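Local coordinates for alpha-galactosidase (Thermus thermophilus, PDB 6LCJ), which probably hydrolyses the linkages of terminal alpha-galactosyl groups in galactosides and oligosaccharides, and assembles as a hexamer, at residues E[274-279]-E[317-322]. Residues are numbered along the deposited sequence; the frame is centred on the assembly and turned at random.
Sequences ALDAGN and EARYRK
Arg319 lays its side chain against the turn Asp276–Gly278, bridging two elements on the outside of the Melibiase (beta/alpha)8 barrel: the loop from strand 270-274 into helix 280-296, and the first turns of helix 317-331. The loop builds a type I turn from Asp276 to Asn279, closed by Asn279 N to Asp276 O at 3.0 Å. An Asx turn overlaps it, since Gly278 N donates to Asp276 OD1 over 2.7 Å, at 147° and from above the carboxylate plane.

The closer-packed part is this turn against Arg319. An almost eclipsed chi3 of 9° folds NE back along the chain, which leaves it 4.0 Å from Gly278 N. Asp276 OD1 stands 4.4 Å from NE but well out of the guanidinium plane, so no N-H points at it and any attraction is probably one of charge alone, while Arg319 NH2 has its direct partner in Leu311 O. Water 2 adds a weak link, accepting from Arg319 NH2 at 3.3 Å and also from Ala277 N.

The rest is looser: Ala277 CB points at the helix yet comes no nearer than 4.7 Å, to Arg319 O, and Gly278, though its N approaches Arg319 NE, is solvent-exposed at the edge. No direct hydrogen bond joins the segments; the two backbone carbonyls are joined instead by water 1, which donates to both Ala277 O and Arg319 O, each at 2.8 Å.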
loop_
_atom_site.group_PDB
_atom_site.type_symbol
_atom_site.label_atom_id
_atom_site.label_comp_id
_atom_site.label_asym_id
_atom_site.label_seq_id
_atom_site.Cartn_x
_atom_site.Cartn_y
_atom_site.Cartn_z
ATOM N N ALA E 274 -11.049 -32.077 2.897
ATOM C CA ALA E 274 -12.064 -32.871 2.238
ATOM C C ALA E 274 -11.420 -34.107 1.634
ATOM O O ALA E 274 -10.244 -34.091 1.257
ATOM C CB ALA E 274 -12.776 -32.062 1.151
ATOM N N LEU E 275 -12.196 -35.186 1.562
ATOM C CA LEU E 275 -11.832 -36.328 0.743
ATOM C C LEU E 275 -12.383 -36.114 -0.657
ATOM O O LEU E 275 -13.446 -35.517 -0.832
ATOM C CB LEU E 275 -12.367 -37.627 1.342
ATOM C CG LEU E 275 -11.845 -37.939 2.745
ATOM C CD1 LEU E 275 -12.611 -39.113 3.335
ATOM C CD2 LEU E 275 -10.338 -38.196 2.758
ATOM N N ASP E 276 -11.640 -36.589 -1.655
ATOM C CA ASP E 276 -11.928 -36.271 -3.052
ATOM C C ASP E 276 -13.041 -37.178 -3.551
ATOM O O ASP E 276 -12.818 -38.360 -3.814
ATOM C CB ASP E 276 -10.661 -36.419 -3.891
ATOM C CG ASP E 276 -10.887 -36.165 -5.372
ATOM O OD1 ASP E 276 -12.012 -35.812 -5.790
ATOM O OD2 ASP E 276 -9.903 -36.305 -6.131
ATOM N N ALA E 277 -14.240 -36.619 -3.707
ATOM C CA ALA E 277 -15.372 -37.402 -4.171
ATOM C C ALA E 277 -15.285 -37.735 -5.658
ATOM O O ALA E 277 -16.157 -38.446 -6.172
ATOM C CB ALA E 277 -16.676 -36.654 -3.851
ATOM N N GLY E 278 -14.288 -37.215 -6.370
ATOM C CA GLY E 278 -14.034 -37.692 -7.715
ATOM C C GLY E 278 -13.185 -38.937 -7.781
ATOM O O GLY E 278 -13.052 -39.532 -8.849
ATOM N N ASN E 279 -12.607 -39.336 -6.652
ATOM C CA ASN E 279 -11.786 -40.535 -6.547
ATOM C C ASN E 279 -12.712 -41.716 -6.259
ATOM O O ASN E 279 -13.296 -41.799 -5.172
ATOM C CB ASN E 279 -10.739 -40.340 -5.451
ATOM C CG ASN E 279 -9.805 -41.529 -5.284
ATOM O OD1 ASN E 279 -10.163 -42.672 -5.534
ATOM N ND2 ASN E 279 -8.591 -41.250 -4.845
ATOM N N GLU E 317 -20.508 -29.918 -8.465
ATOM C CA GLU E 317 -21.805 -30.546 -8.273
ATOM C C GLU E 317 -21.922 -31.858 -9.052
ATOM O O GLU E 317 -22.513 -32.823 -8.546
ATOM C CB GLU E 317 -22.913 -29.557 -8.645
ATOM C CG GLU E 317 -23.139 -28.491 -7.581
ATOM C CD GLU E 317 -24.364 -27.614 -7.840
ATOM O OE1 GLU E 317 -25.074 -27.843 -8.839
ATOM O OE2 GLU E 317 -24.631 -26.706 -7.026
ATOM N N ALA E 318 -21.354 -31.927 -10.267
ATOM C CA ALA E 318 -21.374 -33.182 -11.034
ATOM C C ALA E 318 -20.654 -34.319 -10.303
ATOM O O ALA E 318 -21.167 -35.443 -10.257
ATOM C CB ALA E 318 -20.767 -32.984 -12.428
ATOM N N ARG E 319 -19.464 -34.059 -9.740
ATOM C CA ARG E 319 -18.808 -35.067 -8.901
ATOM C C ARG E 319 -19.677 -35.421 -7.702
ATOM O O ARG E 319 -19.814 -36.598 -7.343
ATOM C CB ARG E 319 -17.443 -34.575 -8.392
ATOM C CG ARG E 319 -16.337 -34.526 -9.426
ATOM C CD ARG E 319 -15.117 -33.743 -8.909
ATOM N NE ARG E 319 -15.266 -33.448 -7.489
ATOM C CZ ARG E 319 -14.958 -32.275 -6.939
ATOM N NH1 ARG E 319 -14.458 -31.298 -7.704
ATOM N NH2 ARG E 319 -15.161 -32.075 -5.623
ATOM N N TYR E 320 -20.245 -34.401 -7.052
ATOM C CA TYR E 320 -21.037 -34.622 -5.847
ATOM C C TYR E 320 -22.226 -35.523 -6.127
ATOM O O TYR E 320 -22.526 -36.431 -5.343
ATOM C CB TYR E 320 -21.508 -33.276 -5.285
ATOM C CG TYR E 320 -22.556 -33.365 -4.204
ATOM C CD1 TYR E 320 -22.202 -33.607 -2.875
ATOM C CD2 TYR E 320 -23.905 -33.199 -4.507
ATOM C CE1 TYR E 320 -23.177 -33.678 -1.878
ATOM C CE2 TYR E 320 -24.885 -33.266 -3.526
ATOM C CZ TYR E 320 -24.520 -33.502 -2.220
ATOM O OH TYR E 320 -25.499 -33.565 -1.254
ATOM N N ARG E 321 -22.916 -35.288 -7.241
ATOM C CA ARG E 321 -24.125 -36.049 -7.518
ATOM C C ARG E 321 -23.811 -37.522 -7.776
ATOM O O ARG E 321 -24.546 -38.406 -7.318
ATOM C CB ARG E 321 -24.861 -35.429 -8.699
ATOM C CG ARG E 321 -26.104 -36.157 -9.080
ATOM C CD ARG E 321 -27.301 -35.510 -8.465
ATOM N NE ARG E 321 -28.540 -36.137 -8.906
ATOM C CZ ARG E 321 -29.713 -35.929 -8.318
ATOM N NH1 ARG E 321 -29.792 -35.112 -7.274
ATOM N NH2 ARG E 321 -30.804 -36.528 -8.767
ATOM N N LYS E 322 -22.717 -37.805 -8.498
ATOM C CA LYS E 322 -22.322 -39.190 -8.737
ATOM C C LYS E 322 -21.893 -39.879 -7.445
ATOM O O LYS E 322 -22.227 -41.045 -7.220
ATOM C CB LYS E 322 -21.208 -39.255 -9.773
ATOM C CG LYS E 322 -21.662 -38.900 -11.181
ATOM C CD LYS E 322 -20.474 -38.799 -12.152
ATOM C CE LYS E 322 -20.665 -37.686 -13.200
ATOM N NZ LYS E 322 -19.438 -36.813 -13.295
HETATM O O HOH W 1 -17.925 -38.467 -8.333
HETATM O O HOH W 2 -14.556 -33.704 -2.830
#